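Local coordinates for protein phosphodiesterase (Salpingoeca rosetta, PDB 7D7P) that is a helical phosphodiesterase of the HD superfamily that carries a zinc ion and a magnesium ion, at residues N155-N160 with N283-L288; L167-N170 with E176-H179; L261-K266 with K272-R277. One frame throughout, in Å; residues are numbered along the deposited sequence.

Interaction 1 of 3, residues N155-N160 with N283-L288; sequences NAFHIN and NNQVEL
Phe157 reaches across to Leu288 and Gln285, joining the short helix 155-161 to the long helix 268-291 in the all-helical fold of this phosphodiesterase. At the tip of the ring, CZ of Phe157 meets CD2 of Leu288 at 3.6 Å, and the neighbouring CE1 lies 3.7 Å from that same methyl. The two side chains run at about a right angle to each other, and the methyl approaches the ring obliquely. Both swing CG opposite the backbone nitrogen (chi1 172° for Phe157, -179° for Leu288), a setting that carries each group into the interface between the helices.

At the base of the same ring, the amide of Gln285 lies against the CB of Phe157, with NE2 at 3.9 Å from CB. No hydrogen bond passes between the two segments; what joins them directly is van der Waals contact, apolar between Phe157 and Leu288. Both polar atoms of the Gln285 amide nevertheless have partners: NE2 donates to Glu289, one turn further along the same helix, while OE1 accepts from the backbone N of Thr154. Together the two bonds hold the rotation of a buried amide; only that to Thr154 crosses, tying helix 268-291 to the residue that precedes helix 155-161. The glutamine side chain lies about 12 Å from the magnesium ion. Its extended chain, with chi2 at 176°, carries CD to 4.1 Å from Phe157 CB.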
loop_
_atom_site.group_PDB
_atom_site.type_symbol
_atom_site.label_atom_id
_atom_site.label_comp_id
_atom_site.label_asym_id
_atom_site.label_seq_id
_atom_site.Cartn_x
_atom_site.Cartn_y
_atom_site.Cartn_z
ATOM N N ASN A 155 10.084 20.088 -13.475
ATOM C CA ASN A 155 11.334 19.956 -14.218
ATOM C C ASN A 155 11.105 19.338 -15.589
ATOM O O ASN A 155 11.783 19.697 -16.561
ATOM C CB ASN A 155 12.332 19.112 -13.427
ATOM C CG ASN A 155 13.113 19.927 -12.416
ATOM O OD1 ASN A 155 13.364 21.114 -12.621
ATOM N ND2 ASN A 155 13.530 19.283 -11.332
ATOM N N ALA A 156 10.166 18.392 -15.685
ATOM C CA ALA A 156 9.879 17.752 -16.965
ATOM C C ALA A 156 9.402 18.768 -17.995
ATOM O O ALA A 156 9.725 18.653 -19.183
ATOM C CB ALA A 156 8.839 16.647 -16.776
ATOM N N PHE A 157 8.640 19.774 -17.559
ATOM C CA PHE A 157 8.204 20.816 -18.482
ATOM C C PHE A 157 9.396 21.574 -19.053
ATOM O O PHE A 157 9.461 21.835 -20.259
ATOM C CB PHE A 157 7.244 21.785 -17.788
ATOM C CG PHE A 157 6.910 22.989 -18.623
ATOM C CD1 PHE A 157 5.872 22.943 -19.540
ATOM C CD2 PHE A 157 7.648 24.156 -18.514
ATOM C CE1 PHE A 157 5.572 24.042 -20.320
ATOM C CE2 PHE A 157 7.355 25.255 -19.292
ATOM C CZ PHE A 157 6.316 25.200 -20.195
ATOM N N HIS A 158 10.345 21.953 -18.192
ATOM C CA HIS A 158 11.507 22.700 -18.661
ATOM C C HIS A 158 12.327 21.880 -19.645
ATOM O O HIS A 158 12.747 22.391 -20.690
ATOM C CB HIS A 158 12.365 23.136 -17.474
ATOM C CG HIS A 158 11.798 24.299 -16.725
ATOM N ND1 HIS A 158 11.971 25.604 -17.137
ATOM C CD2 HIS A 158 11.045 24.357 -15.602
ATOM C CE1 HIS A 158 11.356 26.413 -16.296
ATOM N NE2 HIS A 158 10.786 25.681 -15.355
ATOM N N ILE A 159 12.558 20.603 -19.334
ATOM C CA ILE A 159 13.348 19.752 -20.219
ATOM C C ILE A 159 12.620 19.523 -21.540
ATOM O O ILE A 159 13.221 19.624 -22.617
ATOM C CB ILE A 159 13.683 18.426 -19.511
ATOM C CG1 ILE A 159 14.522 18.694 -18.258
ATOM C CG2 ILE A 159 14.418 17.482 -20.453
ATOM C CD1 ILE A 159 14.777 17.462 -17.416
ATOM N N ASN A 160 11.318 19.224 -21.483
ATOM C CA ASN A 160 10.569 18.943 -22.707
ATOM C C ASN A 160 10.410 20.191 -23.566
ATOM O O ASN A 160 10.462 20.111 -24.799
ATOM C CB ASN A 160 9.199 18.350 -22.368
ATOM C CG ASN A 160 9.289 16.930 -21.841
ATOM O OD1 ASN A 160 10.322 16.275 -21.961
ATOM N ND2 ASN A 160 8.198 16.447 -21.254
ATOM N N ASN A 283 -2.962 21.032 -13.231
ATOM C CA ASN A 283 -3.916 21.275 -14.309
ATOM C C ASN A 283 -3.470 22.430 -15.195
ATOM O O ASN A 283 -3.637 22.379 -16.420
ATOM C CB ASN A 283 -5.306 21.550 -13.732
ATOM C CG ASN A 283 -5.854 20.375 -12.946
ATOM O OD1 ASN A 283 -5.426 19.234 -13.130
ATOM N ND2 ASN A 283 -6.808 20.647 -12.065
ATOM N N ASN A 284 -2.908 23.485 -14.597
ATOM C CA ASN A 284 -2.405 24.602 -15.390
ATOM C C ASN A 284 -1.237 24.186 -16.275
ATOM O O ASN A 284 -1.096 24.698 -17.392
ATOM C CB ASN A 284 -1.989 25.754 -14.473
ATOM C CG ASN A 284 -3.179 26.480 -13.873
ATOM O OD1 ASN A 284 -4.282 26.444 -14.419
ATOM N ND2 ASN A 284 -2.961 27.144 -12.744
ATOM N N GLN A 285 -0.392 23.265 -15.801
ATOM C CA GLN A 285 0.748 22.834 -16.605
ATOM C C GLN A 285 0.294 22.025 -17.814
ATOM O O GLN A 285 0.777 22.239 -18.932
ATOM C CB GLN A 285 1.727 22.020 -15.755
ATOM C CG GLN A 285 2.881 21.454 -16.570
ATOM C CD GLN A 285 3.905 20.719 -15.729
ATOM O OE1 GLN A 285 4.241 21.142 -14.620
ATOM N NE2 GLN A 285 4.414 19.613 -16.259
ATOM N N VAL A 286 -0.626 21.079 -17.601
ATOM C CA VAL A 286 -1.167 20.286 -18.705
ATOM C C VAL A 286 -1.816 21.193 -19.743
ATOM O O VAL A 286 -1.688 20.972 -20.953
ATOM C CB VAL A 286 -2.157 19.236 -18.165
ATOM C CG1 VAL A 286 -3.087 18.739 -19.267
ATOM C CG2 VAL A 286 -1.405 18.077 -17.543
ATOM N N GLU A 287 -2.515 22.233 -19.285
ATOM C CA GLU A 287 -3.116 23.193 -20.206
ATOM C C GLU A 287 -2.046 23.948 -20.987
ATOM O O GLU A 287 -2.196 24.184 -22.191
ATOM C CB GLU A 287 -4.018 24.150 -19.423
ATOM C CG GLU A 287 -4.129 25.556 -19.985
ATOM C CD GLU A 287 -4.928 26.474 -19.074
ATOM O OE1 GLU A 287 -5.960 26.025 -18.528
ATOM O OE2 GLU A 287 -4.521 27.642 -18.896
ATOM N N LEU A 288 -0.949 24.321 -20.322
ATOM C CA LEU A 288 0.147 24.985 -21.023
ATOM C C LEU A 288 0.884 24.026 -21.949
ATOM O O LEU A 288 1.343 24.435 -23.022
ATOM C CB LEU A 288 1.122 25.602 -20.017
ATOM C CG LEU A 288 2.324 26.360 -20.591
ATOM C CD1 LEU A 288 1.862 27.530 -21.444
ATOM C CD2 LEU A 288 3.245 26.843 -19.481
#

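Interaction 2 of 3, residues L167-N170 with E176-H179; sequences LVYN and ENHH
His178 ND1 and Tyr169 OH share one water, which lies 2.7 Å from ND1 and 3.1 Å from OH. It sits at the edge of the imidazole, in the ring plane, and bridges two polar groups that do not bond to each other directly. The other nitrogen of His178, NE2, is hydrogen-bonded to Asp149, so both ring nitrogens are held.

The two residues belong to consecutive helices, 164-169 and 174-187, joined by a short loop; Asn170, with positive phi, marks the departure from the first. Asn177 supplies the direct packing. Its CB rests over the centre of the Tyr169 ring, 3.5 Å from the centroid and 11° off the normal, a CH-pi contact over the face. The opposite face is covered by CG1 of Val168, so the ring is held between its neighbour in sequence and the second helix. The amide of Asn177 lies nearly flat to the ring, the two planes 15° apart, while its ND2 turns to the carbonyl of Gln172 in the intervening loop. His179, next along the helix, touches the zinc ligand Asp147, and the His178 side chain lies about 10 Å from the magnesium ion. The contact thus rests on dispersion over the ring faces and on one bridging water at the hydroxyl, a linkage that needs no direct side-chain hydrogen bond between the helices.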
loop_
_atom_site.group_PDB
_atom_site.type_symbol
_atom_site.label_atom_id
_atom_site.label_comp_id
_atom_site.label_asym_id
_atom_site.label_seq_id
_atom_site.Cartn_x
_atom_site.Cartn_y
_atom_site.Cartn_z
ATOM N N LEU A 167 18.279 25.001 -20.639
ATOM C CA LEU A 167 19.515 25.185 -21.393
ATOM C C LEU A 167 20.657 25.622 -20.485
ATOM O O LEU A 167 21.811 25.232 -20.697
ATOM C CB LEU A 167 19.299 26.202 -22.511
ATOM C CG LEU A 167 18.335 25.772 -23.617
ATOM C CD1 LEU A 167 18.330 26.788 -24.749
ATOM C CD2 LEU A 167 18.695 24.385 -24.134
ATOM N N VAL A 168 20.356 26.431 -19.467
ATOM C CA VAL A 168 21.395 26.876 -18.542
ATOM C C VAL A 168 21.975 25.690 -17.783
ATOM O O VAL A 168 23.195 25.577 -17.614
ATOM C CB VAL A 168 20.836 27.941 -17.580
ATOM C CG1 VAL A 168 21.785 28.158 -16.400
ATOM C CG2 VAL A 168 20.591 29.249 -18.317
ATOM N N TYR A 169 21.117 24.771 -17.341
ATOM C CA TYR A 169 21.522 23.734 -16.402
ATOM C C TYR A 169 21.658 22.360 -17.039
ATOM O O TYR A 169 21.858 21.374 -16.320
ATOM C CB TYR A 169 20.544 23.697 -15.227
ATOM C CG TYR A 169 20.712 24.906 -14.341
ATOM C CD1 TYR A 169 21.920 25.147 -13.704
ATOM C CD2 TYR A 169 19.683 25.822 -14.169
ATOM C CE1 TYR A 169 22.097 26.259 -12.902
ATOM C CE2 TYR A 169 19.850 26.939 -13.365
ATOM C CZ TYR A 169 21.060 27.150 -12.732
ATOM O OH TYR A 169 21.237 28.258 -11.933
ATOM N N ASN A 170 21.566 22.274 -18.367
ATOM C CA ASN A 170 21.840 21.038 -19.100
ATOM C C ASN A 170 20.970 19.883 -18.605
ATOM O O ASN A 170 21.424 18.742 -18.506
ATOM C CB ASN A 170 23.327 20.680 -19.022
ATOM C CG ASN A 170 24.212 21.760 -19.618
ATOM O OD1 ASN A 170 24.197 21.986 -20.826
ATOM N ND2 ASN A 170 24.988 22.434 -18.769
ATOM N N GLU A 176 15.836 23.114 -9.060
ATOM C CA GLU A 176 16.566 23.149 -7.795
ATOM C C GLU A 176 17.883 23.902 -7.933
ATOM O O GLU A 176 18.281 24.641 -7.023
ATOM C CB GLU A 176 16.803 21.724 -7.289
ATOM C CG GLU A 176 15.529 20.975 -6.897
ATOM C CD GLU A 176 14.707 20.524 -8.099
ATOM O OE1 GLU A 176 15.283 20.356 -9.196
ATOM O OE2 GLU A 176 13.478 20.345 -7.949
ATOM N N ASN A 177 18.579 23.725 -9.058
ATOM C CA ASN A 177 19.765 24.535 -9.321
ATOM C C ASN A 177 19.409 26.013 -9.380
ATOM O O ASN A 177 20.156 26.865 -8.881
ATOM C CB ASN A 177 20.425 24.092 -10.627
ATOM C CG ASN A 177 21.496 23.045 -10.414
ATOM O OD1 ASN A 177 22.405 23.229 -9.604
ATOM N ND2 ASN A 177 21.398 21.938 -11.142
ATOM N N HIS A 178 18.261 26.331 -9.979
ATOM C CA HIS A 178 17.805 27.714 -10.065
ATOM C C HIS A 178 17.480 28.278 -8.689
ATOM O O HIS A 178 17.807 29.435 -8.394
ATOM C CB HIS A 178 16.585 27.787 -10.983
ATOM C CG HIS A 178 16.019 29.163 -11.143
ATOM N ND1 HIS A 178 16.766 30.229 -11.593
ATOM C CD2 HIS A 178 14.766 29.639 -10.940
ATOM C CE1 HIS A 178 16.003 31.306 -11.649
ATOM N NE2 HIS A 178 14.787 30.976 -11.256
ATOM N N HIS A 179 16.831 27.477 -7.838
ATOM C CA HIS A 179 16.496 27.926 -6.491
ATOM C C HIS A 179 17.755 28.234 -5.693
ATOM O O HIS A 179 17.861 29.289 -5.056
ATOM C CB HIS A 179 15.661 26.863 -5.771
ATOM C CG HIS A 179 14.411 26.471 -6.496
ATOM N ND1 HIS A 179 13.642 27.371 -7.201
ATOM C CD2 HIS A 179 13.796 25.270 -6.622
ATOM C CE1 HIS A 179 12.607 26.741 -7.731
ATOM N NE2 HIS A 179 12.677 25.465 -7.394
HETATM O O HOH W 1 19.298 30.568 -12.462
#

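Interaction 3 of 3, residues L261-K266 with K272-R277; sequences LHNPIK and KRWSAR
Asn263 and Trp274, with His262, form the heart of the contact between the loop after helix 245-260 and helix 268-291. The amide of Asn263 lies across the root of the indole, its OD1 3.3 Å and its ND2 3.4 Å from CB of Trp274, with amide and ring planes well out of parallel. ND2 also gives a weak hydrogen bond to Ser275 OG, long at 3.5 Å and bent to 138°; the firmer partner of that hydroxyl is the carbonyl of Asn271.

His262 comes in over one face of the indole. Its chi1 of 56°, with CG between the backbone nitrogen and carbonyl carbon, brings the imidazole over to Trp274, and its edge meets the tryptophan face: a T-shaped pair, with the centroids of the imidazole and of the five-membered ring of Trp274 5.4 Å apart and the planes at 80°. CE1 makes the approach, 4.2 Å from CD2 of Trp274. NE1 of the indole is held by Asp57, and Phe106 meets the ring in a second edge-to-face pair. NE2 of His262 is hydrogen-bonded to His111, a zinc ligand. The buried imidazole therefore lies in the second shell of the zinc site, an arrangement consistent with Trp274 steadying a ring that orients His111.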
loop_
_atom_site.group_PDB
_atom_site.type_symbol
_atom_site.label_atom_id
_atom_site.label_comp_id
_atom_site.label_asym_id
_atom_site.label_seq_id
_atom_site.Cartn_x
_atom_site.Cartn_y
_atom_site.Cartn_z
ATOM N N LEU A 261 7.849 17.664 1.945
ATOM C CA LEU A 261 6.621 16.890 1.768
ATOM C C LEU A 261 5.763 16.956 3.033
ATOM O O LEU A 261 5.478 15.952 3.685
ATOM C CB LEU A 261 6.957 15.449 1.399
ATOM C CG LEU A 261 7.893 15.238 0.205
ATOM C CD1 LEU A 261 8.149 13.755 -0.027
ATOM C CD2 LEU A 261 7.327 15.892 -1.046
ATOM N N HIS A 262 5.348 18.177 3.375
ATOM C CA HIS A 262 4.629 18.410 4.623
ATOM C C HIS A 262 3.140 18.095 4.536
ATOM O O HIS A 262 2.493 17.986 5.584
ATOM C CB HIS A 262 4.818 19.862 5.080
ATOM C CG HIS A 262 4.404 20.882 4.064
ATOM N ND1 HIS A 262 3.086 21.113 3.732
ATOM C CD2 HIS A 262 5.136 21.737 3.310
ATOM C CE1 HIS A 262 3.024 22.064 2.815
ATOM N NE2 HIS A 262 4.255 22.458 2.541
ATOM N N ASN A 263 2.587 17.938 3.332
ATOM C CA ASN A 263 1.145 17.733 3.194
ATOM C C ASN A 263 0.627 16.523 3.968
ATOM O O ASN A 263 -0.337 16.687 4.739
ATOM C CB ASN A 263 0.777 17.634 1.708
ATOM C CG ASN A 263 0.676 18.988 1.044
ATOM O OD1 ASN A 263 1.144 19.992 1.578
ATOM N ND2 ASN A 263 0.065 19.023 -0.136
ATOM N N PRO A 264 1.181 15.313 3.829
ATOM C CA PRO A 264 0.582 14.155 4.509
ATOM C C PRO A 264 0.856 14.079 6.003
ATOM O O PRO A 264 0.277 13.209 6.668
ATOM C CB PRO A 264 1.214 12.951 3.783
ATOM C CG PRO A 264 1.929 13.521 2.591
ATOM C CD PRO A 264 2.320 14.898 2.991
ATOM N N ILE A 265 1.709 14.934 6.559
ATOM C CA ILE A 265 2.018 14.886 7.982
ATOM C C ILE A 265 1.340 16.030 8.738
ATOM O O ILE A 265 1.706 16.323 9.874
ATOM C CB ILE A 265 3.535 14.868 8.230
ATOM C CG1 ILE A 265 4.203 16.114 7.648
ATOM C CG2 ILE A 265 4.154 13.605 7.648
ATOM C CD1 ILE A 265 5.701 16.156 7.877
ATOM N N LYS A 266 0.353 16.665 8.128
ATOM C CA LYS A 266 -0.445 17.720 8.729
ATOM C C LYS A 266 -1.878 17.243 8.947
ATOM O O LYS A 266 -2.288 16.203 8.414
ATOM C CB LYS A 266 -0.428 18.963 7.829
ATOM C CG LYS A 266 0.910 19.685 7.793
ATOM C CD LYS A 266 1.220 20.338 9.126
ATOM C CE LYS A 266 2.544 21.090 9.085
ATOM N NZ LYS A 266 2.779 21.845 10.350
ATOM N N LYS A 272 -5.790 18.532 2.713
ATOM C CA LYS A 272 -6.685 18.668 1.569
ATOM C C LYS A 272 -6.515 20.014 0.870
ATOM O O LYS A 272 -6.531 20.079 -0.365
ATOM C CB LYS A 272 -8.134 18.478 2.015
ATOM C CG LYS A 272 -9.118 18.359 0.864
ATOM C CD LYS A 272 -10.554 18.357 1.362
ATOM C CE LYS A 272 -11.505 17.905 0.270
ATOM N NZ LYS A 272 -11.237 18.612 -1.014
ATOM N N ARG A 273 -6.367 21.098 1.635
ATOM C CA ARG A 273 -6.267 22.420 1.022
ATOM C C ARG A 273 -4.990 22.563 0.203
ATOM O O ARG A 273 -5.011 23.127 -0.896
ATOM C CB ARG A 273 -6.333 23.509 2.095
ATOM C CG ARG A 273 -7.690 23.641 2.765
ATOM C CD ARG A 273 -7.627 24.582 3.958
ATOM N NE ARG A 273 -7.486 25.978 3.555
ATOM C CZ ARG A 273 -7.260 26.981 4.399
ATOM N NH1 ARG A 273 -7.141 26.745 5.700
ATOM N NH2 ARG A 273 -7.148 28.221 3.942
ATOM N N TRP A 274 -3.867 22.065 0.724
ATOM C CA TRP A 274 -2.610 22.174 -0.007
ATOM C C TRP A 274 -2.581 21.229 -1.203
ATOM O O TRP A 274 -2.057 21.583 -2.265
ATOM C CB TRP A 274 -1.433 21.896 0.926
ATOM C CG TRP A 274 -1.105 23.036 1.840
ATOM C CD1 TRP A 274 -1.489 23.178 3.142
ATOM C CD2 TRP A 274 -0.322 24.193 1.522
ATOM N NE1 TRP A 274 -0.991 24.353 3.656
ATOM C CE2 TRP A 274 -0.272 24.995 2.681
ATOM C CE3 TRP A 274 0.342 24.629 0.371
ATOM C CZ2 TRP A 274 0.415 26.206 2.723
ATOM C CZ3 TRP A 274 1.024 25.837 0.414
ATOM C CH2 TRP A 274 1.055 26.610 1.581
ATOM N N SER A 275 -3.138 20.024 -1.050
ATOM C CA SER A 275 -3.178 19.084 -2.167
ATOM C C SER A 275 -4.050 19.609 -3.301
ATOM O O SER A 275 -3.725 19.423 -4.479
ATOM C CB SER A 275 -3.680 17.720 -1.695
ATOM O OG SER A 275 -2.691 17.050 -0.934
ATOM N N ALA A 276 -5.166 20.261 -2.965
ATOM C CA ALA A 276 -6.004 20.866 -3.994
ATOM C C ALA A 276 -5.283 22.006 -4.700
ATOM O O ALA A 276 -5.531 22.255 -5.886
ATOM C CB ALA A 276 -7.316 21.363 -3.386
ATOM N N ARG A 277 -4.393 22.704 -3.991
ATOM C CA ARG A 277 -3.608 23.763 -4.616
ATOM C C ARG A 277 -2.558 23.191 -5.560
ATOM O O ARG A 277 -2.296 23.764 -6.622
ATOM C CB ARG A 277 -2.957 24.631 -3.539
ATOM C CG ARG A 277 -3.954 25.510 -2.808
ATOM C CD ARG A 277 -3.367 26.143 -1.560
ATOM N NE ARG A 277 -4.246 27.184 -1.036
ATOM C CZ ARG A 277 -4.107 28.479 -1.299
ATOM N NH1 ARG A 277 -3.117 28.892 -2.079
ATOM N NH2 ARG A 277 -4.954 29.360 -0.784
#

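How the interactions relate
From the N terminus, helix 155-161 comes first and meets its partner only at 283-288, so interaction 1 closes a loop of more than a hundred residues. Interactions 2 and 3 both nest inside it, in series and without crossing, each closing a local turn: between helices 164-169 and 174-187, and between the loop after helix 245-260 and the start of helix 268-291. Interactions 1 and 2 touch through Asn155 ND2 and Glu176 OE1, 3.0 Å apart. Interactions 1 and 3 share helix 268-291 but stay about 7 Å apart at their nearest atoms. Of the three, interaction 1 alone ties the region after the zinc ligand Asp147 to that following Asp260; the other two are local to each region.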